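Local coordinates for interferon-activable protein 202 (Mus musculus, PDB 4L5R) that binds double-stranded DNA through its first HIN-200 domain and restrains innate immune signalling by preventing activation of the AIM2 inflammasome, at residues T41-S46 / K101-S106; K72-S77 / E81-A86; K134-K139 / E159-N164. All coordinates share one frame; numbering follows the deposited sequence.

The first HIN-200 domain is built from two OB folds in tandem, and the contacts sample both of them and the connection between. Contacts 1 and 2 share the first sheet, with centres about 20 Å apart; in sequence, 72-77 and 81-86 both fall between the two segments of contact 1. Contact 1 sets the end of strand 35-43 against helix 101-108, which follows the first OB fold, while contact 2 closes the hairpin of strands 67-76 and 79-82. Contact 3 comes last along the chain, in the second OB fold, its centre about 33 Å from that of contact 1 and about 30 Å from that of contact 2, where residues 134-139 meet the DNA backbone.

Contact 1. Residues T41-S46 / K101-S106; sequences TVATES and KNIIRS
A43, at the end of strand 35-43, and I103, in the first turn of helix 101-108, are the nearest residues of the two backbones, their CA atoms 7.4 Å apart. Strand and helix are therefore separated by little more than one layer of side chain, and I103 supplies most of it. Its CB points at the strand and each of its branches has a separate target. CG2 stands anti to the N of its own residue and meets the methyl of A43, with I103 CG2 and A43 CB 4.0 Å apart. The other branch runs along the turn after the strand: I103 CG1 comes within 4.2 Å of E45 O, and the bend at chi2 (-60°) carries I103 CD1 to 4.0 Å from S46 O. One isoleucine thus spans the strand end and the turn beyond it.

That turn is an ST turn. T44 OG1, on a side chain directed away from the helix and against V19 and Y49, accepts from S46 N at 3.1 Å and also takes a weak bond from K47 N, an arrangement that fixes the bend presenting the E45 and S46 carbonyls to I103. On the helix, N102 O is gripped twice, by S106 N and by S106 OG, from opposite faces of its carbonyl plane. I104 faces another way, against L22 and V99, and V99 also touches A43. The strand end belongs to a region required for homomultimerization.

With apolar atoms on the helix side and a methyl and backbone oxygens on the other, the contact rests on shape and dispersion; the first OB fold and the helix that follows it are held here without a directional bond between the two segments.

Contact 2. Residues K72-S77 / E81-A86; sequences KYFNSS and EINETA
The phenyl ring of F74 turns its edge to the end of strand 79-82 and the turn after it: E81 O and N83 OD1 both lie near the ring plane, the latter 4.0 Å from F74 CE1, and the N83 amide stands almost perpendicular to the ring, at 88°. The ring of Y73 leads away from 81-86 to meet the imidazole of H13, the two planes about 10° apart; its CB stays behind, 4.0 Å from I82 CG1.

The backbones are joined as in a beta hairpin by one antiparallel hydrogen-bonded pair, F74 and E81, with F74 N to E81 O at 2.9 Å and E81 N to F74 O at 2.8 Å. On the F74 face of the sheet, the extended side chain of E81 brings its carboxylate beside S76 CB; OE2 finds its hydrogen bond beyond the hairpin, with S7 OG.

Past E81 and I82 the strands part, and water 1 bridges them, donating to K72 O and accepting from N83 N. N83 then starts a type I turn and an Asx turn, its OD1 taking T85 N at 3.0 Å from well above the amide plane, while its ND2 donates to P2 O and K4 O. K72, half of a G1 bulge facing H13, bends at chi3 (73°) across T85, where NZ makes a weak 3.4 Å bond to T85 O.

Between these segments, firm backbone bonds are thus confined to F74 and E81; toward K72 the connection passes to a water, one weak lysine bond and the close packing of K72 O on A86 CA and CB, with the N-terminal residues securing N83 and T85.

Contact 3. Residues K134-K139 / E159-N164; sequences KKVNDK and EQHNIN. Unlike the reference sequence in segment 159-164: E159 (reference Lys). With nucleotides of chain C.
V136 and H161 are brought together by two side-chain torsions: CG1 of the valine lies anti to its own N (chi1 -177°), while the histidine ring swings beside its backbone N (chi1 -63°) and reaches across to the valine. The setting is the second OB fold, where residues 134-139 end strand 124-136 and lead through a hairpin loop into strand 141-146, and residues 159-164 belong to the irregular loop after strand 151-156.

V136 CG1 reaches H161 CD2 at 3.6 Å, approaching the ring obliquely. Next to it, H161 NE2 donates to N137 O at 3.0 Å; the oxygen sits at the ring edge, 20° out of its plane, and the donor lies nearly along the C=O axis. The imidazole also touches I141, at the start of strand 141-146. With an alanine in place of this histidine, N137 O is likely to lose its donor and V136 CG1 the ring it packs on, and with them would go this link between the hairpin loop and 159-164. Just before H161 in the chain, Q160 O accepts from W156 NE1.

Away from H161, the strand end and the loop after it hold one DNA strand. Three successive phosphates of chain C are addressed: K135 NZ donates to OP1 of DG7 at 2.9 Å, the backbone N of K139 to OP1 of DT8 at 2.8 Å, and K139 NZ weakly to OP1 of DT9. All three acceptors are phosphate oxygens, in keeping with non-specific, electrostatic binding. N137 spans both sides of the loop: its carbonyl faces the histidine, its ND2 bonds S140 OG, and its CB lies 3.4 Å from OP1 of DT8.

Contact 1. Residues T41-S46 / K101-S106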
loop_
_atom_site.group_PDB
_atom_site.type_symbol
_atom_site.label_atom_id
_atom_site.label_comp_id
_atom_site.label_asym_id
_atom_site.label_seq_id
_atom_site.Cartn_x
_atom_site.Cartn_y
_atom_site.Cartn_z
ATOM N N THR A 41 1.325 0.565 6.914
ATOM C CA THR A 41 1.019 -0.812 7.353
ATOM C C THR A 41 0.856 -0.759 8.872
ATOM O O THR A 41 1.647 -0.108 9.570
ATOM C CB THR A 41 2.156 -1.767 6.981
ATOM O OG1 THR A 41 2.266 -1.838 5.547
ATOM C CG2 THR A 41 1.875 -3.173 7.502
ATOM N N VAL A 42 -0.182 -1.419 9.373
ATOM C CA VAL A 42 -0.447 -1.473 10.801
ATOM C C VAL A 42 -0.784 -2.914 11.155
ATOM O O VAL A 42 -1.044 -3.728 10.265
ATOM C CB VAL A 42 -1.640 -0.593 11.179
ATOM C CG1 VAL A 42 -1.384 0.870 10.750
ATOM C CG2 VAL A 42 -2.935 -1.136 10.547
ATOM N N ALA A 43 -0.795 -3.218 12.448
ATOM C CA ALA A 43 -1.056 -4.579 12.887
ATOM C C ALA A 43 -1.926 -4.611 14.138
ATOM O O ALA A 43 -1.821 -3.749 15.011
ATOM C CB ALA A 43 0.254 -5.338 13.128
ATOM N N THR A 44 -2.806 -5.604 14.194
ATOM C CA THR A 44 -3.521 -5.921 15.418
ATOM C C THR A 44 -2.908 -7.202 15.958
ATOM O O THR A 44 -1.914 -7.687 15.429
ATOM C CB THR A 44 -5.033 -6.128 15.158
ATOM O OG1 THR A 44 -5.229 -7.288 14.343
ATOM C CG2 THR A 44 -5.632 -4.900 14.443
ATOM N N GLU A 45 -3.499 -7.773 16.999
ATOM C CA GLU A 45 -3.002 -9.047 17.497
ATOM C C GLU A 45 -3.273 -10.194 16.505
ATOM O O GLU A 45 -2.621 -11.244 16.555
ATOM C CB GLU A 45 -3.624 -9.346 18.880
ATOM C CG GLU A 45 -2.870 -10.387 19.672
ATOM C CD GLU A 45 -3.264 -10.402 21.136
ATOM O OE1 GLU A 45 -2.540 -11.035 21.930
ATOM O OE2 GLU A 45 -4.288 -9.777 21.488
ATOM N N SER A 46 -4.216 -9.993 15.583
ATOM C CA SER A 46 -4.673 -11.093 14.726
ATOM C C SER A 46 -4.321 -10.945 13.244
ATOM O O SER A 46 -4.408 -11.912 12.481
ATOM C CB SER A 46 -6.186 -11.272 14.854
ATOM O OG SER A 46 -6.854 -10.039 14.658
ATOM N N LYS A 101 5.165 -12.244 16.651
ATOM C CA LYS A 101 6.299 -12.122 15.740
ATOM C C LYS A 101 5.946 -12.532 14.309
ATOM O O LYS A 101 6.480 -11.984 13.342
ATOM C CB LYS A 101 7.480 -12.953 16.254
ATOM N N ASN A 102 5.044 -13.494 14.174
ATOM C CA ASN A 102 4.664 -14.000 12.862
ATOM C C ASN A 102 3.849 -12.989 12.057
ATOM O O ASN A 102 3.894 -12.992 10.826
ATOM C CB ASN A 102 3.882 -15.300 13.003
ATOM C CG ASN A 102 2.544 -15.098 13.670
ATOM O OD1 ASN A 102 2.471 -14.781 14.859
ATOM N ND2 ASN A 102 1.470 -15.276 12.908
ATOM N N ILE A 103 3.097 -12.142 12.758
ATOM C CA ILE A 103 2.361 -11.052 12.121
ATOM C C ILE A 103 3.322 -9.988 11.625
ATOM O O ILE A 103 3.190 -9.488 10.504
ATOM C CB ILE A 103 1.379 -10.377 13.089
ATOM C CG1 ILE A 103 0.424 -11.411 13.697
ATOM C CG2 ILE A 103 0.622 -9.237 12.387
ATOM C CD1 ILE A 103 -0.406 -12.154 12.676
ATOM N N ILE A 104 4.292 -9.631 12.462
ATOM C CA ILE A 104 5.296 -8.653 12.055
ATOM C C ILE A 104 6.040 -9.183 10.832
ATOM O O ILE A 104 6.336 -8.444 9.884
ATOM C CB ILE A 104 6.313 -8.401 13.169
ATOM C CG1 ILE A 104 5.610 -7.895 14.428
ATOM C CG2 ILE A 104 7.367 -7.395 12.709
ATOM C CD1 ILE A 104 5.062 -6.493 14.289
ATOM N N ARG A 105 6.328 -10.479 10.858
ATOM C CA ARG A 105 7.068 -11.116 9.785
ATOM C C ARG A 105 6.257 -11.064 8.503
ATOM O O ARG A 105 6.744 -10.595 7.475
ATOM C CB ARG A 105 7.397 -12.560 10.163
ATOM C CG ARG A 105 8.828 -12.973 9.873
ATOM C CD ARG A 105 9.208 -14.241 10.635
ATOM N NE ARG A 105 9.646 -13.950 12.000
ATOM C CZ ARG A 105 9.203 -14.574 13.089
ATOM N NH1 ARG A 105 8.294 -15.537 12.992
ATOM N NH2 ARG A 105 9.671 -14.233 14.282
ATOM N N SER A 106 5.016 -11.543 8.561
ATOM C CA SER A 106 4.149 -11.517 7.386
ATOM C C SER A 106 4.058 -10.132 6.769
ATOM O O SER A 106 4.154 -9.978 5.552
ATOM C CB SER A 106 2.744 -12.002 7.723
ATOM O OG SER A 106 2.749 -13.390 7.997
#

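Contact 2. Residues K72-S77 / E81-A86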
loop_
_atom_site.group_PDB
_atom_site.type_symbol
_atom_site.label_atom_id
_atom_site.label_comp_id
_atom_site.label_asym_id
_atom_site.label_seq_id
_atom_site.Cartn_x
_atom_site.Cartn_y
_atom_site.Cartn_z
ATOM N N LYS A 72 -14.587 4.906 12.375
ATOM C CA LYS A 72 -15.185 5.533 11.207
ATOM C C LYS A 72 -14.173 5.550 10.050
ATOM O O LYS A 72 -14.005 6.545 9.344
ATOM C CB LYS A 72 -15.718 6.928 11.544
ATOM C CG LYS A 72 -16.842 6.908 12.585
ATOM C CD LYS A 72 -17.283 8.317 12.974
ATOM C CE LYS A 72 -18.077 8.981 11.856
ATOM N NZ LYS A 72 -17.915 10.469 11.857
ATOM N N TYR A 73 -13.488 4.429 9.903
ATOM C CA TYR A 73 -12.599 4.194 8.777
ATOM C C TYR A 73 -13.327 3.251 7.830
ATOM O O TYR A 73 -14.358 2.674 8.184
ATOM C CB TYR A 73 -11.298 3.554 9.265
ATOM C CG TYR A 73 -11.500 2.182 9.893
ATOM C CD1 TYR A 73 -11.806 2.055 11.250
ATOM C CD2 TYR A 73 -11.394 1.020 9.132
ATOM C CE1 TYR A 73 -11.992 0.800 11.827
ATOM C CE2 TYR A 73 -11.582 -0.239 9.699
ATOM C CZ TYR A 73 -11.883 -0.336 11.047
ATOM O OH TYR A 73 -12.076 -1.577 11.616
ATOM N N PHE A 74 -12.793 3.082 6.631
ATOM C CA PHE A 74 -13.420 2.228 5.638
ATOM C C PHE A 74 -12.552 1.018 5.357
ATOM O O PHE A 74 -11.334 1.037 5.567
ATOM C CB PHE A 74 -13.651 2.992 4.327
ATOM C CG PHE A 74 -14.666 4.091 4.437
ATOM C CD1 PHE A 74 -14.309 5.333 4.943
ATOM C CD2 PHE A 74 -15.979 3.887 4.031
ATOM C CE1 PHE A 74 -15.247 6.354 5.049
ATOM C CE2 PHE A 74 -16.921 4.904 4.133
ATOM C CZ PHE A 74 -16.556 6.137 4.641
ATOM N N ASN A 75 -13.189 -0.031 4.865
ATOM C CA ASN A 75 -12.491 -1.251 4.537
ATOM C C ASN A 75 -12.787 -1.574 3.089
ATOM O O ASN A 75 -13.941 -1.808 2.718
ATOM C CB ASN A 75 -12.928 -2.394 5.456
ATOM C CG ASN A 75 -12.165 -3.679 5.185
ATOM O OD1 ASN A 75 -11.952 -4.062 4.031
ATOM N ND2 ASN A 75 -11.722 -4.338 6.249
ATOM N N SER A 76 -11.745 -1.557 2.271
ATOM C CA SER A 76 -11.895 -1.786 0.842
ATOM C C SER A 76 -11.185 -3.076 0.454
ATOM O O SER A 76 -9.970 -3.106 0.267
ATOM C CB SER A 76 -11.359 -0.595 0.044
ATOM O OG SER A 76 -11.460 -0.835 -1.351
ATOM N N SER A 77 -11.958 -4.154 0.375
ATOM C CA SER A 77 -11.413 -5.481 0.111
ATOM C C SER A 77 -10.172 -5.788 0.956
ATOM O O SER A 77 -9.184 -6.322 0.452
ATOM C CB SER A 77 -11.098 -5.637 -1.381
ATOM O OG SER A 77 -12.238 -5.336 -2.169
ATOM N N GLU A 81 -8.977 2.240 4.563
ATOM C CA GLU A 81 -8.892 3.580 3.973
ATOM C C GLU A 81 -9.414 4.584 4.979
ATOM O O GLU A 81 -10.471 4.382 5.592
ATOM C CB GLU A 81 -9.684 3.645 2.675
ATOM C CG GLU A 81 -9.102 2.703 1.582
ATOM C CD GLU A 81 -9.758 2.850 0.218
ATOM O OE1 GLU A 81 -10.773 3.567 0.107
ATOM O OE2 GLU A 81 -9.239 2.245 -0.753
ATOM N N ILE A 82 -8.666 5.662 5.162
ATOM C CA ILE A 82 -8.958 6.601 6.223
ATOM C C ILE A 82 -8.982 8.009 5.649
ATOM O O ILE A 82 -7.974 8.486 5.134
ATOM C CB ILE A 82 -7.914 6.510 7.341
ATOM C CG1 ILE A 82 -7.874 5.072 7.906
ATOM C CG2 ILE A 82 -8.203 7.590 8.439
ATOM C CD1 ILE A 82 -6.721 4.803 8.832
ATOM N N ASN A 83 -10.138 8.663 5.729
ATOM C CA ASN A 83 -10.229 10.066 5.344
ATOM C C ASN A 83 -10.599 10.948 6.529
ATOM O O ASN A 83 -10.479 10.533 7.680
ATOM C CB ASN A 83 -11.176 10.282 4.154
ATOM C CG ASN A 83 -12.613 9.906 4.456
ATOM O OD1 ASN A 83 -12.970 9.576 5.591
ATOM N ND2 ASN A 83 -13.458 9.981 3.434
ATOM N N GLU A 84 -11.036 12.166 6.246
ATOM C CA GLU A 84 -11.358 13.123 7.300
ATOM C C GLU A 84 -12.532 12.659 8.147
ATOM O O GLU A 84 -12.713 13.120 9.271
ATOM C CB GLU A 84 -11.633 14.508 6.706
ATOM C CG GLU A 84 -10.438 15.094 5.984
ATOM C CD GLU A 84 -10.710 16.491 5.429
ATOM N N THR A 85 -13.321 11.731 7.614
ATOM C CA THR A 85 -14.443 11.174 8.361
ATOM C C THR A 85 -13.994 10.416 9.613
ATOM O O THR A 85 -14.706 10.392 10.617
ATOM C CB THR A 85 -15.313 10.262 7.472
ATOM O OG1 THR A 85 -15.945 11.056 6.463
ATOM C CG2 THR A 85 -16.384 9.560 8.294
ATOM N N ALA A 86 -12.806 9.821 9.571
ATOM C CA ALA A 86 -12.356 8.968 10.675
ATOM C C ALA A 86 -11.894 9.735 11.928
ATOM O O ALA A 86 -11.536 10.917 11.870
ATOM C CB ALA A 86 -11.257 8.016 10.193
HETATM O O HOH W 1 -12.340 7.384 7.173
#

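Contact 3. Residues K134-K139 / E159-N164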
loop_
_atom_site.group_PDB
_atom_site.type_symbol
_atom_site.label_atom_id
_atom_site.label_comp_id
_atom_site.label_asym_id
_atom_site.label_seq_id
_atom_site.Cartn_x
_atom_site.Cartn_y
_atom_site.Cartn_z
ATOM N N LYS A 134 14.847 -1.699 -16.452
ATOM C CA LYS A 134 14.013 -0.528 -16.268
ATOM C C LYS A 134 14.030 0.245 -17.571
ATOM O O LYS A 134 15.079 0.359 -18.205
ATOM C CB LYS A 134 14.521 0.340 -15.116
ATOM C CG LYS A 134 13.872 1.719 -15.046
ATOM C CD LYS A 134 14.289 2.476 -13.794
ATOM C CE LYS A 134 14.181 3.982 -13.979
ATOM N NZ LYS A 134 15.399 4.533 -14.640
ATOM N N LYS A 135 12.870 0.733 -17.995
ATOM C CA LYS A 135 12.818 1.541 -19.209
ATOM C C LYS A 135 11.943 2.752 -18.998
ATOM O O LYS A 135 10.774 2.618 -18.644
ATOM C CB LYS A 135 12.300 0.728 -20.398
ATOM C CG LYS A 135 11.906 1.600 -21.585
ATOM C CD LYS A 135 12.365 1.032 -22.921
ATOM C CE LYS A 135 11.375 0.020 -23.481
ATOM N NZ LYS A 135 11.357 -1.255 -22.705
ATOM N N VAL A 136 12.507 3.935 -19.216
ATOM C CA VAL A 136 11.723 5.156 -19.124
ATOM C C VAL A 136 11.195 5.495 -20.509
ATOM O O VAL A 136 11.966 5.633 -21.460
ATOM C CB VAL A 136 12.561 6.311 -18.582
ATOM C CG1 VAL A 136 11.703 7.569 -18.418
ATOM C CG2 VAL A 136 13.198 5.908 -17.258
ATOM N N ASN A 137 9.878 5.588 -20.625
ATOM C CA ASN A 137 9.243 5.942 -21.889
ATOM C C ASN A 137 8.606 7.322 -21.813
ATOM O O ASN A 137 8.556 7.934 -20.737
ATOM C CB ASN A 137 8.181 4.906 -22.258
ATOM C CG ASN A 137 8.716 3.496 -22.212
ATOM O OD1 ASN A 137 9.592 3.114 -23.000
ATOM N ND2 ASN A 137 8.199 2.705 -21.275
ATOM N N ASP A 138 8.107 7.805 -22.948
ATOM C CA ASP A 138 7.346 9.054 -22.976
ATOM C C ASP A 138 6.189 9.058 -21.983
ATOM O O ASP A 138 6.022 10.007 -21.210
ATOM C CB ASP A 138 6.767 9.296 -24.368
ATOM C CG ASP A 138 7.763 9.925 -25.316
ATOM O OD1 ASP A 138 8.943 10.067 -24.930
ATOM O OD2 ASP A 138 7.366 10.270 -26.450
ATOM N N LYS A 139 5.380 8.000 -22.015
ATOM C CA LYS A 139 4.121 7.999 -21.266
ATOM C C LYS A 139 4.097 6.994 -20.113
ATOM O O LYS A 139 3.110 6.901 -19.374
ATOM C CB LYS A 139 2.939 7.752 -22.212
ATOM C CG LYS A 139 2.834 8.772 -23.360
ATOM C CD LYS A 139 2.846 10.203 -22.826
ATOM C CE LYS A 139 2.693 11.234 -23.945
ATOM N NZ LYS A 139 1.300 11.275 -24.469
ATOM N N GLU A 159 1.446 9.824 -15.587
ATOM C CA GLU A 159 2.255 10.824 -16.270
ATOM C C GLU A 159 3.036 11.578 -15.207
ATOM O O GLU A 159 2.606 12.628 -14.726
ATOM C CB GLU A 159 1.382 11.781 -17.085
ATOM N N GLN A 160 4.170 11.004 -14.832
ATOM C CA GLN A 160 5.051 11.563 -13.823
ATOM C C GLN A 160 6.217 10.603 -13.627
ATOM O O GLN A 160 6.023 9.399 -13.436
ATOM C CB GLN A 160 4.303 11.809 -12.507
ATOM C CG GLN A 160 4.562 10.794 -11.410
ATOM C CD GLN A 160 3.911 11.203 -10.098
ATOM O OE1 GLN A 160 2.710 10.997 -9.897
ATOM N NE2 GLN A 160 4.696 11.800 -9.206
ATOM N N HIS A 161 7.431 11.135 -13.703
ATOM C CA HIS A 161 8.635 10.316 -13.653
ATOM C C HIS A 161 9.499 10.652 -12.446
ATOM O O HIS A 161 10.635 10.176 -12.334
ATOM C CB HIS A 161 9.456 10.476 -14.941
ATOM C CG HIS A 161 8.750 10.005 -16.175
ATOM N ND1 HIS A 161 7.436 9.583 -16.167
ATOM C CD2 HIS A 161 9.172 9.888 -17.456
ATOM C CE1 HIS A 161 7.082 9.228 -17.388
ATOM N NE2 HIS A 161 8.118 9.400 -18.189
ATOM N N ASN A 162 8.968 11.468 -11.542
ATOM C CA ASN A 162 9.736 11.850 -10.359
ATOM C C ASN A 162 9.740 10.756 -9.295
ATOM O O ASN A 162 9.246 10.939 -8.179
ATOM C CB ASN A 162 9.280 13.201 -9.792
ATOM C CG ASN A 162 7.787 13.251 -9.503
ATOM O OD1 ASN A 162 7.000 12.505 -10.085
ATOM N ND2 ASN A 162 7.391 14.153 -8.607
ATOM N N ILE A 163 10.308 9.612 -9.658
ATOM C CA ILE A 163 10.407 8.495 -8.745
ATOM C C ILE A 163 11.766 8.498 -8.058
ATOM O O ILE A 163 12.806 8.598 -8.716
ATOM C CB ILE A 163 10.219 7.153 -9.493
ATOM C CG1 ILE A 163 8.959 7.195 -10.361
ATOM C CG2 ILE A 163 10.179 5.988 -8.521
ATOM C CD1 ILE A 163 7.710 7.579 -9.607
ATOM N N ASN A 164 11.755 8.387 -6.735
ATOM C CA ASN A 164 12.985 8.193 -5.980
ATOM C C ASN A 164 13.486 6.762 -6.148
ATOM O O ASN A 164 13.257 5.899 -5.295
ATOM C CB ASN A 164 12.782 8.533 -4.504
ATOM C CG ASN A 164 12.623 10.023 -4.274
ATOM O OD1 ASN A 164 13.363 10.830 -4.844
ATOM N ND2 ASN A 164 11.643 10.399 -3.459
ATOM P P DT C 8 4.833 4.773 -23.991
ATOM O OP1 DT C 8 5.482 6.103 -24.014
ATOM O OP2 DT C 8 4.364 4.211 -22.692
ATOM O "O5'" DT C 8 3.602 4.807 -25.000
ATOM C "C5'" DT C 8 3.785 5.318 -26.307
ATOM C "C4'" DT C 8 2.446 5.372 -27.012
ATOM O "O4'" DT C 8 2.026 4.027 -27.324
ATOM C "C3'" DT C 8 1.312 6.014 -26.213
ATOM O "O3'" DT C 8 0.854 7.133 -26.960
ATOM C "C2'" DT C 8 0.245 4.922 -26.064
ATOM C "C1'" DT C 8 0.624 3.942 -27.170
ATOM N N1 DT C 8 0.364 2.500 -26.927
ATOM C C2 DT C 8 -0.341 1.814 -27.884
ATOM O O2 DT C 8 -0.779 2.346 -28.883
ATOM N N3 DT C 8 -0.528 0.483 -27.621
ATOM C C4 DT C 8 -0.074 -0.221 -26.525
ATOM O O4 DT C 8 -0.300 -1.422 -26.395
ATOM C C5 DT C 8 0.669 0.558 -25.561
ATOM C C7 DT C 8 1.209 -0.100 -24.323
ATOM C C6 DT C 8 0.858 1.865 -25.804
ATOM P P DG C 7 7.509 -1.432 -22.782
ATOM O OP1 DG C 7 8.559 -0.834 -21.932
ATOM O OP2 DG C 7 6.437 -2.261 -22.164
ATOM O "O5'" DG C 7 6.849 -0.250 -23.616
ATOM C "C5'" DG C 7 7.682 0.558 -24.479
ATOM C "C4'" DG C 7 6.844 1.615 -25.166
ATOM O "O4'" DG C 7 6.085 0.995 -26.229
ATOM C "C3'" DG C 7 5.821 2.345 -24.288
ATOM O "O3'" DG C 7 5.840 3.722 -24.667
ATOM C "C2'" DG C 7 4.493 1.658 -24.609
ATOM C "C1'" DG C 7 4.700 1.255 -26.060
ATOM N N9 DG C 7 4.063 0.017 -26.491
ATOM C C8 DG C 7 4.124 -1.211 -25.874
ATOM N N7 DG C 7 3.477 -2.140 -26.520
ATOM C C5 DG C 7 2.968 -1.495 -27.637
ATOM C C6 DG C 7 2.184 -1.992 -28.705
ATOM O O6 DG C 7 1.769 -3.152 -28.879
ATOM N N1 DG C 7 1.886 -0.985 -29.624
ATOM C C2 DG C 7 2.305 0.326 -29.516
ATOM N N2 DG C 7 1.946 1.177 -30.480
ATOM N N3 DG C 7 3.039 0.797 -28.526
ATOM C C4 DG C 7 3.328 -0.167 -27.630
ATOM P P DT C 9 -0.262 8.119 -26.354
ATOM O OP1 DT C 9 -0.015 9.471 -26.901
ATOM O OP2 DT C 9 -0.318 7.915 -24.887
ATOM O "O5'" DT C 9 -1.619 7.560 -26.971
ATOM C "C5'" DT C 9 -1.677 7.326 -28.364
ATOM C "C4'" DT C 9 -2.903 6.503 -28.704
ATOM O "O4'" DT C 9 -2.699 5.122 -28.336
ATOM C "C3'" DT C 9 -4.183 6.949 -28.010
ATOM O "O3'" DT C 9 -4.993 7.556 -29.008
ATOM C "C2'" DT C 9 -4.787 5.670 -27.414
ATOM C "C1'" DT C 9 -3.955 4.556 -28.047
ATOM N N1 DT C 9 -3.682 3.364 -27.186
ATOM C C2 DT C 9 -4.057 2.126 -27.648
ATOM O O2 DT C 9 -4.611 1.957 -28.718
ATOM N N3 DT C 9 -3.760 1.089 -26.805
ATOM C C4 DT C 9 -3.136 1.156 -25.579
ATOM O O4 DT C 9 -2.919 0.156 -24.907
ATOM C C5 DT C 9 -2.767 2.482 -25.149
ATOM C C7 DT C 9 -2.083 2.683 -23.829
ATOM C C6 DT C 9 -3.048 3.509 -25.967
#